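PDB 2CVH: DNA repair and recombination protein radB from Thermococcus kodakarensis, which probably takes part in DNA repair and homologous recombination, binding DNA and hydrolysing ATP only very weakly, without promoting strand exchange. Local coordinates for residues F200-E203 / G204-A207; L135-L138 / L139-R143; D183-K187 / P188-V192. All coordinates share one frame; numbering follows the deposited sequence.

Overall arrangement
The three interactions illustrate local contacts at different places round the mixed beta sheet of a RecA-like ATPase core. Interaction 2 is a run of helix 128-145, packed on the parallel part of the sheet. Interaction 3 closes the hairpin between strands 178-184 and 190-197, where the parallel part gives way to the antiparallel strands; interaction 1, among those strands, turns the chain from strand 190-197 into its neighbour 206-212. These two touch where Met206 CB lies 3.7 Å from Val192 CG2, their centres being about 19 Å apart. The centres of interactions 2 and 3 are about 32 Å apart. Interaction 3 approaches the predicted ATP-binding loop: the side chain of Lys184 is about 4 Å from that of Pro28.

Interaction 1: F200-E203 / G204-A207; sequences FRPE and GLMA
Leu205 folds back over Pro202 in the loop that leads from strand 190-197 into strand 206-212, and the apolar part of this local contact is small. The CD2 methyl of Leu205 meets Pro202 CB at 3.8 Å, and its CD1 methyl stands 4.1 Å from the same Pro202 CB, so both methyls of the leucine press on one ring carbon.

The second kind of contact is between methyl and guanidinium. Arg201 is bent at chi2 and chi3 (-66° and -61°), which shapes the chain so that NH2 comes to 3.8 Å from Leu205 CD2. The two side chains cross at about a right angle, and the methyl approaches the guanidinium obliquely. One face of that group is met by Pro202 CD, 3.6 Å above the plane and displaced toward the rim, so proline and leucine both border the same charged group.

The polar ends are held by other parts of the chain. Arg201 NE is hydrogen-bonded to the carbonyl of Leu12, at the end of helix 7-12, and Glu203 OE1 to the backbone N of His198. Backbone hydrogen bonds between Leu195 and both Gly204 and Leu205 begin the pairing with strand 190-197.

At the bend, Gly204 has a positive phi of 89°. A beta carbon there would clash with Glu203 O, so the absence of a side chain is what this backbone course demands. No hydrogen bond links 200-203 with 204-207; the chemistry therefore implies a surface loop shaped by modest apolar packing, one glycine and anchors to the adjoining helix and strand.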
ATOM      1  N   PHE A 200     -14.608  -4.338   9.737  1.00 23.13           N
ATOM      2  CA  PHE A 200     -15.449  -5.414  10.229  1.00 26.58           C
ATOM      3  C   PHE A 200     -14.677  -6.629  10.732  1.00 25.82           C
ATOM      4  O   PHE A 200     -15.196  -7.397  11.532  1.00 26.55           O
ATOM      5  CB  PHE A 200     -16.483  -5.820   9.165  1.00 31.48           C
ATOM      6  CG  PHE A 200     -15.890  -6.514   7.960  1.00 38.75           C
ATOM      7  CD1 PHE A 200     -15.791  -7.908   7.919  1.00 40.03           C
ATOM      8  CD2 PHE A 200     -15.394  -5.780   6.882  1.00 39.11           C
ATOM      9  CE1 PHE A 200     -15.201  -8.560   6.828  1.00 39.25           C
ATOM     10  CE2 PHE A 200     -14.802  -6.430   5.785  1.00 40.01           C
ATOM     11  CZ  PHE A 200     -14.704  -7.820   5.764  1.00 36.42           C
ATOM     12  N   ARG A 201     -13.451  -6.818  10.256  1.00 21.10           N
ATOM     13  CA  ARG A 201     -12.643  -7.958  10.676  1.00 17.84           C
ATOM     14  C   ARG A 201     -12.082  -7.678  12.054  1.00 18.16           C
ATOM     15  O   ARG A 201     -11.739  -6.525  12.353  1.00 15.68           O
ATOM     16  CB  ARG A 201     -11.459  -8.156   9.718  1.00 19.59           C
ATOM     17  CG  ARG A 201     -11.790  -8.845   8.384  1.00 18.92           C
ATOM     18  CD  ARG A 201     -12.218 -10.266   8.614  1.00 20.38           C
ATOM     19  NE  ARG A 201     -11.169 -11.053   9.251  1.00 21.66           N
ATOM     20  CZ  ARG A 201     -11.374 -12.177   9.932  1.00 20.00           C
ATOM     21  NH1 ARG A 201     -12.601 -12.661  10.090  1.00 15.66           N
ATOM     22  NH2 ARG A 201     -10.330 -12.863  10.392  1.00 25.92           N
ATOM     23  N   PRO A 202     -11.994  -8.713  12.926  1.00 18.25           N
ATOM     24  CA  PRO A 202     -11.443  -8.500  14.272  1.00 15.00           C
ATOM     25  C   PRO A 202     -10.044  -7.884  14.190  1.00 15.84           C
ATOM     26  O   PRO A 202      -9.208  -8.289  13.384  1.00 16.77           O
ATOM     27  CB  PRO A 202     -11.404  -9.911  14.848  1.00 16.42           C
ATOM     28  CG  PRO A 202     -12.613 -10.535  14.258  1.00 13.77           C
ATOM     29  CD  PRO A 202     -12.554 -10.076  12.802  1.00 14.78           C
ATOM     30  N   GLU A 203      -9.821  -6.865  15.005  1.00 15.55           N
ATOM     31  CA  GLU A 203      -8.569  -6.156  15.039  1.00 15.94           C
ATOM     32  C   GLU A 203      -7.581  -6.819  15.981  1.00 16.84           C
ATOM     33  O   GLU A 203      -7.972  -7.540  16.898  1.00 18.08           O
ATOM     34  CB  GLU A 203      -8.832  -4.702  15.411  1.00 14.00           C
ATOM     35  CG  GLU A 203      -9.750  -4.018  14.406  1.00 16.69           C
ATOM     36  CD  GLU A 203      -9.999  -2.554  14.709  1.00 20.35           C
ATOM     37  OE1 GLU A 203     -10.666  -1.881  13.902  1.00 24.80           O
ATOM     38  OE2 GLU A 203      -9.532  -2.055  15.747  1.00 31.27           O
ATOM     39  N   GLY A 204      -6.296  -6.590  15.728  1.00 15.51           N
ATOM     40  CA  GLY A 204      -5.253  -7.188  16.528  1.00 12.96           C
ATOM     41  C   GLY A 204      -4.826  -8.549  15.997  1.00 15.79           C
ATOM     42  O   GLY A 204      -3.806  -9.082  16.448  1.00 17.21           O
ATOM     43  N   LEU A 205      -5.628  -9.147  15.107  1.00 13.53           N
ATOM     44  CA  LEU A 205      -5.288 -10.442  14.518  1.00 16.34           C
ATOM     45  C   LEU A 205      -4.046 -10.348  13.597  1.00 16.95           C
ATOM     46  O   LEU A 205      -3.669  -9.260  13.164  1.00 17.00           O
ATOM     47  CB  LEU A 205      -6.489 -11.069  13.811  1.00 17.36           C
ATOM     48  CG  LEU A 205      -7.405 -11.998  14.618  1.00 18.60           C
ATOM     49  CD1 LEU A 205      -7.769 -11.371  15.956  1.00 20.32           C
ATOM     50  CD2 LEU A 205      -8.664 -12.316  13.817  1.00 13.67           C
ATOM     51  N   MET A 206      -3.419 -11.495  13.325  1.00 16.50           N
ATOM     52  CA  MET A 206      -2.179 -11.573  12.548  1.00 17.11           C
ATOM     53  C   MET A 206      -2.204 -12.636  11.476  1.00 13.52           C
ATOM     54  O   MET A 206      -2.956 -13.592  11.569  1.00 11.71           O
ATOM     55  CB  MET A 206      -1.014 -11.980  13.451  1.00 17.87           C
ATOM     56  CG  MET A 206      -0.925 -11.221  14.734  1.00 24.30           C
ATOM     57  SD  MET A 206       0.082 -12.110  15.918  1.00 22.59           S
ATOM     58  CE  MET A 206       1.015 -10.730  16.411  1.00 18.74           C
ATOM     59  N   ALA A 207      -1.251 -12.523  10.549  1.00 15.63           N
ATOM     60  CA  ALA A 207      -1.084 -13.465   9.445  1.00 14.08           C
ATOM     61  C   ALA A 207       0.412 -13.529   9.192  1.00 14.53           C
ATOM     62  O   ALA A 207       1.081 -12.500   9.054  1.00  9.44           O
ATOM     63  CB  ALA A 207      -1.798 -12.964   8.190  1.00  9.05           C
TER

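Interaction 2: L135-L138 / L139-R143; sequences LQVL and LWIAR
Val137 CG1 stands anti to the backbone N (chi1 177°), while Ile141 sets CG1 anti to its carbonyl carbon (chi1 -68°), and these torsions bring the two branched side chains together one helical turn apart. The valine CG1 methyl meets Ile141 CD1 at 4.1 Å, the side chains crossing at a slant. Leu138 makes a looser contact with that isoleucine, its CD2 lying 4.4 Å from Ile141 CD1.

Around the helix, Gln136 and Leu139 run side by side in the same direction. The bend of the glutamine at chi2 (-45°) places OE1 4.0 Å from Leu139 CD2; this oxygen also receives a weak hydrogen bond from Arg175. Leu139 CD1 in turn lies over one face of the Arg143 guanidinium, offset toward its rim.

Beneath the side chains runs the regular i to i+4 ladder of an alpha helix. Leu139 N bonds to Leu135 O at 2.8 Å and Ile141 N to Val137 O at 2.8 Å, with Trp140 to Gln136 and Ala142 to Leu138 as the other two between 135-138 and 139-143.

The helix is the crossover of a beta-alpha-beta unit between strands 106-112 and 149-153. Leu138 and Ala142 pack on Val149 of the second strand, and Leu135 and Leu138 reach Leu22 of strand 22-26. Val137, Trp140 and Ile141 instead meet helix 90-101 through Arg92, Leu98 and Lys99, so one side of the helix faces the sheet while another meets helix 90-101.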
ATOM      1  N   LEU A 135      -5.161  12.535   0.709  1.00 29.21           N
ATOM      2  CA  LEU A 135      -5.926  11.414   1.224  1.00 29.50           C
ATOM      3  C   LEU A 135      -7.371  11.532   0.781  1.00 32.41           C
ATOM      4  O   LEU A 135      -7.962  10.563   0.301  1.00 35.52           O
ATOM      5  CB  LEU A 135      -5.793  11.322   2.748  1.00 27.50           C
ATOM      6  CG  LEU A 135      -4.406  10.880   3.254  1.00 31.42           C
ATOM      7  CD1 LEU A 135      -4.369  10.897   4.775  1.00 33.35           C
ATOM      8  CD2 LEU A 135      -4.047   9.474   2.739  1.00 27.75           C
ATOM      9  N   GLN A 136      -7.923  12.739   0.863  1.00 37.30           N
ATOM     10  CA  GLN A 136      -9.298  12.948   0.436  1.00 36.54           C
ATOM     11  C   GLN A 136      -9.464  12.676  -1.053  1.00 29.82           C
ATOM     12  O   GLN A 136     -10.461  12.068  -1.456  1.00 28.97           O
ATOM     13  CB  GLN A 136      -9.790  14.353   0.792  1.00 43.28           C
ATOM     14  CG  GLN A 136     -10.397  14.427   2.187  1.00 53.16           C
ATOM     15  CD  GLN A 136     -11.351  13.265   2.467  1.00 57.84           C
ATOM     16  OE1 GLN A 136     -11.116  12.463   3.377  1.00 59.52           O
ATOM     17  NE2 GLN A 136     -12.422  13.161   1.674  1.00 58.67           N
ATOM     18  N   VAL A 137      -8.511  13.125  -1.870  1.00 24.07           N
ATOM     19  CA  VAL A 137      -8.591  12.864  -3.304  1.00 24.29           C
ATOM     20  C   VAL A 137      -8.534  11.349  -3.533  1.00 22.91           C
ATOM     21  O   VAL A 137      -9.334  10.797  -4.292  1.00 24.57           O
ATOM     22  CB  VAL A 137      -7.472  13.592  -4.091  1.00 28.63           C
ATOM     23  CG1 VAL A 137      -7.539  13.241  -5.592  1.00 27.26           C
ATOM     24  CG2 VAL A 137      -7.622  15.090  -3.909  1.00 27.85           C
ATOM     25  N   LEU A 138      -7.671  10.660  -2.794  1.00 20.44           N
ATOM     26  CA  LEU A 138      -7.557   9.207  -2.936  1.00 19.20           C
ATOM     27  C   LEU A 138      -8.850   8.502  -2.517  1.00 18.54           C
ATOM     28  O   LEU A 138      -9.284   7.550  -3.183  1.00 22.52           O
ATOM     29  CB  LEU A 138      -6.350   8.672  -2.139  1.00 18.31           C
ATOM     30  CG  LEU A 138      -5.000   9.097  -2.737  1.00 20.96           C
ATOM     31  CD1 LEU A 138      -3.845   8.802  -1.787  1.00 17.36           C
ATOM     32  CD2 LEU A 138      -4.794   8.426  -4.110  1.00 15.89           C
ATOM     33  N   LEU A 139      -9.472   8.951  -1.425  1.00 17.29           N
ATOM     34  CA  LEU A 139     -10.735   8.339  -0.981  1.00 21.62           C
ATOM     35  C   LEU A 139     -11.810   8.582  -2.051  1.00 23.46           C
ATOM     36  O   LEU A 139     -12.591   7.690  -2.385  1.00 24.84           O
ATOM     37  CB  LEU A 139     -11.191   8.895   0.382  1.00 22.11           C
ATOM     38  CG  LEU A 139     -12.482   8.278   0.965  1.00 22.93           C
ATOM     39  CD1 LEU A 139     -12.364   6.774   1.186  1.00 22.80           C
ATOM     40  CD2 LEU A 139     -12.805   8.965   2.253  1.00 25.05           C
ATOM     41  N   TRP A 140     -11.797   9.781  -2.621  1.00 27.91           N
ATOM     42  CA  TRP A 140     -12.713  10.176  -3.695  1.00 31.98           C
ATOM     43  C   TRP A 140     -12.504   9.214  -4.881  1.00 27.55           C
ATOM     44  O   TRP A 140     -13.463   8.639  -5.418  1.00 23.52           O
ATOM     45  CB  TRP A 140     -12.349  11.602  -4.119  1.00 42.35           C
ATOM     46  CG  TRP A 140     -13.397  12.407  -4.817  1.00 52.80           C
ATOM     47  CD1 TRP A 140     -14.692  12.046  -5.082  1.00 57.02           C
ATOM     48  CD2 TRP A 140     -13.234  13.737  -5.331  1.00 56.55           C
ATOM     49  NE1 TRP A 140     -15.345  13.077  -5.729  1.00 59.52           N
ATOM     50  CE2 TRP A 140     -14.475  14.126  -5.890  1.00 58.29           C
ATOM     51  CE3 TRP A 140     -12.158  14.639  -5.371  1.00 56.73           C
ATOM     52  CZ2 TRP A 140     -14.670  15.381  -6.487  1.00 58.47           C
ATOM     53  CZ3 TRP A 140     -12.349  15.882  -5.966  1.00 59.14           C
ATOM     54  CH2 TRP A 140     -13.600  16.244  -6.513  1.00 58.50           C
ATOM     55  N   ILE A 141     -11.247   9.032  -5.284  1.00 23.50           N
ATOM     56  CA  ILE A 141     -10.938   8.118  -6.392  1.00 26.28           C
ATOM     57  C   ILE A 141     -11.425   6.702  -6.060  1.00 25.39           C
ATOM     58  O   ILE A 141     -12.097   6.061  -6.886  1.00 28.37           O
ATOM     59  CB  ILE A 141      -9.397   8.075  -6.738  1.00 23.89           C
ATOM     60  CG1 ILE A 141      -8.950   9.410  -7.343  1.00 20.90           C
ATOM     61  CG2 ILE A 141      -9.079   6.929  -7.706  1.00 17.94           C
ATOM     62  CD1 ILE A 141      -7.441   9.589  -7.389  1.00 22.54           C
ATOM     63  N   ALA A 142     -11.134   6.239  -4.843  1.00 23.81           N
ATOM     64  CA  ALA A 142     -11.530   4.898  -4.421  1.00 16.91           C
ATOM     65  C   ALA A 142     -13.042   4.724  -4.458  1.00 16.75           C
ATOM     66  O   ALA A 142     -13.563   3.678  -4.851  1.00 14.16           O
ATOM     67  CB  ALA A 142     -10.994   4.619  -3.031  1.00 18.82           C
ATOM     68  N   ARG A 143     -13.761   5.759  -4.072  1.00 19.27           N
ATOM     69  CA  ARG A 143     -15.218   5.675  -4.058  1.00 26.32           C
ATOM     70  C   ARG A 143     -15.860   5.782  -5.431  1.00 24.90           C
ATOM     71  O   ARG A 143     -16.840   5.086  -5.717  1.00 27.09           O
ATOM     72  CB  ARG A 143     -15.790   6.734  -3.137  1.00 28.94           C
ATOM     73  CG  ARG A 143     -15.227   6.603  -1.786  1.00 34.83           C
ATOM     74  CD  ARG A 143     -16.242   6.109  -0.841  1.00 36.81           C
ATOM     75  NE  ARG A 143     -16.481   7.174   0.117  1.00 39.53           N
ATOM     76  CZ  ARG A 143     -16.453   7.002   1.424  1.00 35.80           C
ATOM     77  NH1 ARG A 143     -16.196   5.793   1.922  1.00 34.47           N
ATOM     78  NH2 ARG A 143     -16.675   8.046   2.217  1.00 34.27           N
TER

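Interaction 3: D183-K187 / P188-V192; sequences DKLPK and PGLRV
Asp183 and Val192 form a hydrogen-bonded antiparallel pair with two bonds: Asp183 N to Val192 O at 2.8 Å, almost straight (174° at the hydrogen), and Val192 N to Asp183 O at 2.9 Å. Further along, Leu190 O is gripped twice. Leu185 N reaches it at 2.8 Å, while Arg191 NH1 donates at 2.7 Å from the opposite face of the carbonyl plane. The chain reverses through a type II turn from Lys187 to Leu190, closed by Leu190 N to Lys187 O; Gly189 takes the positive phi of its third position. Just before it, Pro186 centres an inverse gamma turn.

Lys184 and Arg191, a non-hydrogen-bonded pair, lie side by side and point the same way. The bend of Arg191 at chi2 (-71°) turns its guanidinium alongside the lysine chain, whose CG sits 3.5 Å above one face, toward the rim. Arg191 NH2 also bonds to the carbonyl of Ala30, in the predicted ATP-binding loop. With an alanine here in place of the arginine, Leu190 O would probably be left with Leu185 N as its one donor from the hairpin, the Ala30 carbonyl without this mate and Lys184 CG without the flat group beside it.

Leu190 CD1 packs tightly against both Leu185 CB, 3.5 Å away, and Lys187 CD at 3.4 Å, each closer than usual for carbon contacts.

Asp183 forms a salt bridge with Arg181 in its own strand. On the neighbouring strand 206-212, Tyr208 meets Leu185 and Val192, and Phe209 and Ile211 meet Arg191. Strand 190-197 thus lies between strands 178-184 and 206-212 in the sheet.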
ATOM      1  N   ASP A 183       5.599  -6.626  10.196  1.00 16.89           N
ATOM      2  CA  ASP A 183       6.818  -6.709  10.989  1.00 17.73           C
ATOM      3  C   ASP A 183       7.670  -7.851  10.497  1.00 14.79           C
ATOM      4  O   ASP A 183       7.141  -8.854   9.980  1.00 12.60           O
ATOM      5  CB  ASP A 183       6.492  -6.972  12.464  1.00 22.36           C
ATOM      6  CG  ASP A 183       5.706  -5.852  13.097  1.00 26.45           C
ATOM      7  OD1 ASP A 183       6.056  -4.665  12.915  1.00 26.68           O
ATOM      8  OD2 ASP A 183       4.723  -6.182  13.777  1.00 33.26           O
ATOM      9  N   LYS A 184       8.976  -7.741  10.747  1.00 16.46           N
ATOM     10  CA  LYS A 184       9.931  -8.784  10.357  1.00 17.78           C
ATOM     11  C   LYS A 184      10.182  -9.789  11.472  1.00 16.67           C
ATOM     12  O   LYS A 184      10.409  -9.384  12.609  1.00 25.38           O
ATOM     13  CB  LYS A 184      11.281  -8.164  10.036  1.00 14.12           C
ATOM     14  CG  LYS A 184      11.287  -7.198   8.920  1.00 13.65           C
ATOM     15  CD  LYS A 184      12.671  -6.656   8.739  1.00 10.75           C
ATOM     16  CE  LYS A 184      12.731  -5.751   7.539  1.00 11.44           C
ATOM     17  NZ  LYS A 184      14.040  -5.054   7.425  1.00 15.52           N
ATOM     18  N   LEU A 185      10.101 -11.083  11.176  1.00 18.35           N
ATOM     19  CA  LEU A 185      10.441 -12.102  12.168  1.00 18.63           C
ATOM     20  C   LEU A 185      11.950 -12.349  11.953  1.00 22.07           C
ATOM     21  O   LEU A 185      12.449 -12.144  10.850  1.00 22.46           O
ATOM     22  CB  LEU A 185       9.585 -13.352  11.996  1.00 19.70           C
ATOM     23  CG  LEU A 185       8.119 -13.132  12.445  1.00 20.78           C
ATOM     24  CD1 LEU A 185       7.318 -14.414  12.425  1.00 21.89           C
ATOM     25  CD2 LEU A 185       8.079 -12.592  13.839  1.00 23.20           C
ATOM     26  N   PRO A 186      12.705 -12.754  13.001  1.00 27.76           N
ATOM     27  CA  PRO A 186      14.154 -12.976  12.836  1.00 27.18           C
ATOM     28  C   PRO A 186      14.628 -14.259  12.131  1.00 29.43           C
ATOM     29  O   PRO A 186      15.400 -15.033  12.679  1.00 34.24           O
ATOM     30  CB  PRO A 186      14.664 -12.872  14.272  1.00 22.44           C
ATOM     31  CG  PRO A 186      13.601 -13.597  15.015  1.00 23.57           C
ATOM     32  CD  PRO A 186      12.303 -13.035  14.397  1.00 26.95           C
ATOM     33  N   LYS A 187      14.112 -14.490  10.933  1.00 28.69           N
ATOM     34  CA  LYS A 187      14.469 -15.618  10.090  1.00 27.28           C
ATOM     35  C   LYS A 187      14.368 -14.949   8.737  1.00 24.79           C
ATOM     36  O   LYS A 187      13.490 -14.131   8.530  1.00 23.07           O
ATOM     37  CB  LYS A 187      13.464 -16.765  10.187  1.00 34.01           C
ATOM     38  CG  LYS A 187      13.388 -17.477  11.553  1.00 41.24           C
ATOM     39  CD  LYS A 187      12.566 -16.665  12.574  1.00 46.47           C
ATOM     40  CE  LYS A 187      11.829 -17.555  13.582  1.00 48.43           C
ATOM     41  NZ  LYS A 187      10.995 -16.747  14.513  1.00 44.50           N
ATOM     42  N   PRO A 188      15.286 -15.250   7.810  1.00 22.79           N
ATOM     43  CA  PRO A 188      15.271 -14.635   6.474  1.00 15.21           C
ATOM     44  C   PRO A 188      13.929 -14.741   5.740  1.00  9.38           C
ATOM     45  O   PRO A 188      13.351 -15.821   5.624  1.00 11.67           O
ATOM     46  CB  PRO A 188      16.407 -15.358   5.756  1.00 21.22           C
ATOM     47  CG  PRO A 188      17.402 -15.639   6.909  1.00 19.19           C
ATOM     48  CD  PRO A 188      16.457 -16.127   7.997  1.00 19.00           C
ATOM     49  N   GLY A 189      13.391 -13.589   5.343  1.00 13.99           N
ATOM     50  CA  GLY A 189      12.108 -13.548   4.642  1.00 15.41           C
ATOM     51  C   GLY A 189      10.824 -13.717   5.459  1.00 16.48           C
ATOM     52  O   GLY A 189       9.719 -13.545   4.921  1.00 16.53           O
ATOM     53  N   LEU A 190      10.963 -14.034   6.749  1.00 15.07           N
ATOM     54  CA  LEU A 190       9.823 -14.262   7.652  1.00 16.90           C
ATOM     55  C   LEU A 190       9.186 -12.945   8.110  1.00 15.46           C
ATOM     56  O   LEU A 190       9.873 -12.032   8.590  1.00 13.07           O
ATOM     57  CB  LEU A 190      10.255 -15.065   8.883  1.00 17.63           C
ATOM     58  CG  LEU A 190       9.542 -16.374   9.232  1.00 23.21           C
ATOM     59  CD1 LEU A 190       9.677 -16.582  10.706  1.00 20.28           C
ATOM     60  CD2 LEU A 190       8.069 -16.383   8.873  1.00 19.90           C
ATOM     61  N   ARG A 191       7.865 -12.884   8.012  1.00 14.28           N
ATOM     62  CA  ARG A 191       7.138 -11.670   8.360  1.00 16.86           C
ATOM     63  C   ARG A 191       5.780 -11.974   8.987  1.00 13.01           C
ATOM     64  O   ARG A 191       5.260 -13.090   8.889  1.00  9.56           O
ATOM     65  CB  ARG A 191       6.879 -10.864   7.078  1.00 14.53           C
ATOM     66  CG  ARG A 191       8.100 -10.496   6.250  1.00 12.03           C
ATOM     67  CD  ARG A 191       8.929  -9.443   6.929  1.00 13.60           C
ATOM     68  NE  ARG A 191      10.078  -9.076   6.103  1.00 18.22           N
ATOM     69  CZ  ARG A 191      11.305  -9.591   6.220  1.00 20.31           C
ATOM     70  NH1 ARG A 191      11.581 -10.514   7.154  1.00 12.15           N
ATOM     71  NH2 ARG A 191      12.258  -9.193   5.378  1.00 16.32           N
ATOM     72  N   VAL A 192       5.188 -10.953   9.589  1.00 14.78           N
ATOM     73  CA  VAL A 192       3.853 -11.097  10.158  1.00 16.53           C
ATOM     74  C   VAL A 192       3.126  -9.770   9.937  1.00 17.10           C
ATOM     75  O   VAL A 192       3.731  -8.699  10.023  1.00 18.01           O
ATOM     76  CB  VAL A 192       3.896 -11.457  11.685  1.00 17.86           C
ATOM     77  CG1 VAL A 192       4.559 -10.322  12.480  1.00 16.45           C
ATOM     78  CG2 VAL A 192       2.456 -11.808  12.228  1.00 11.20           C
TER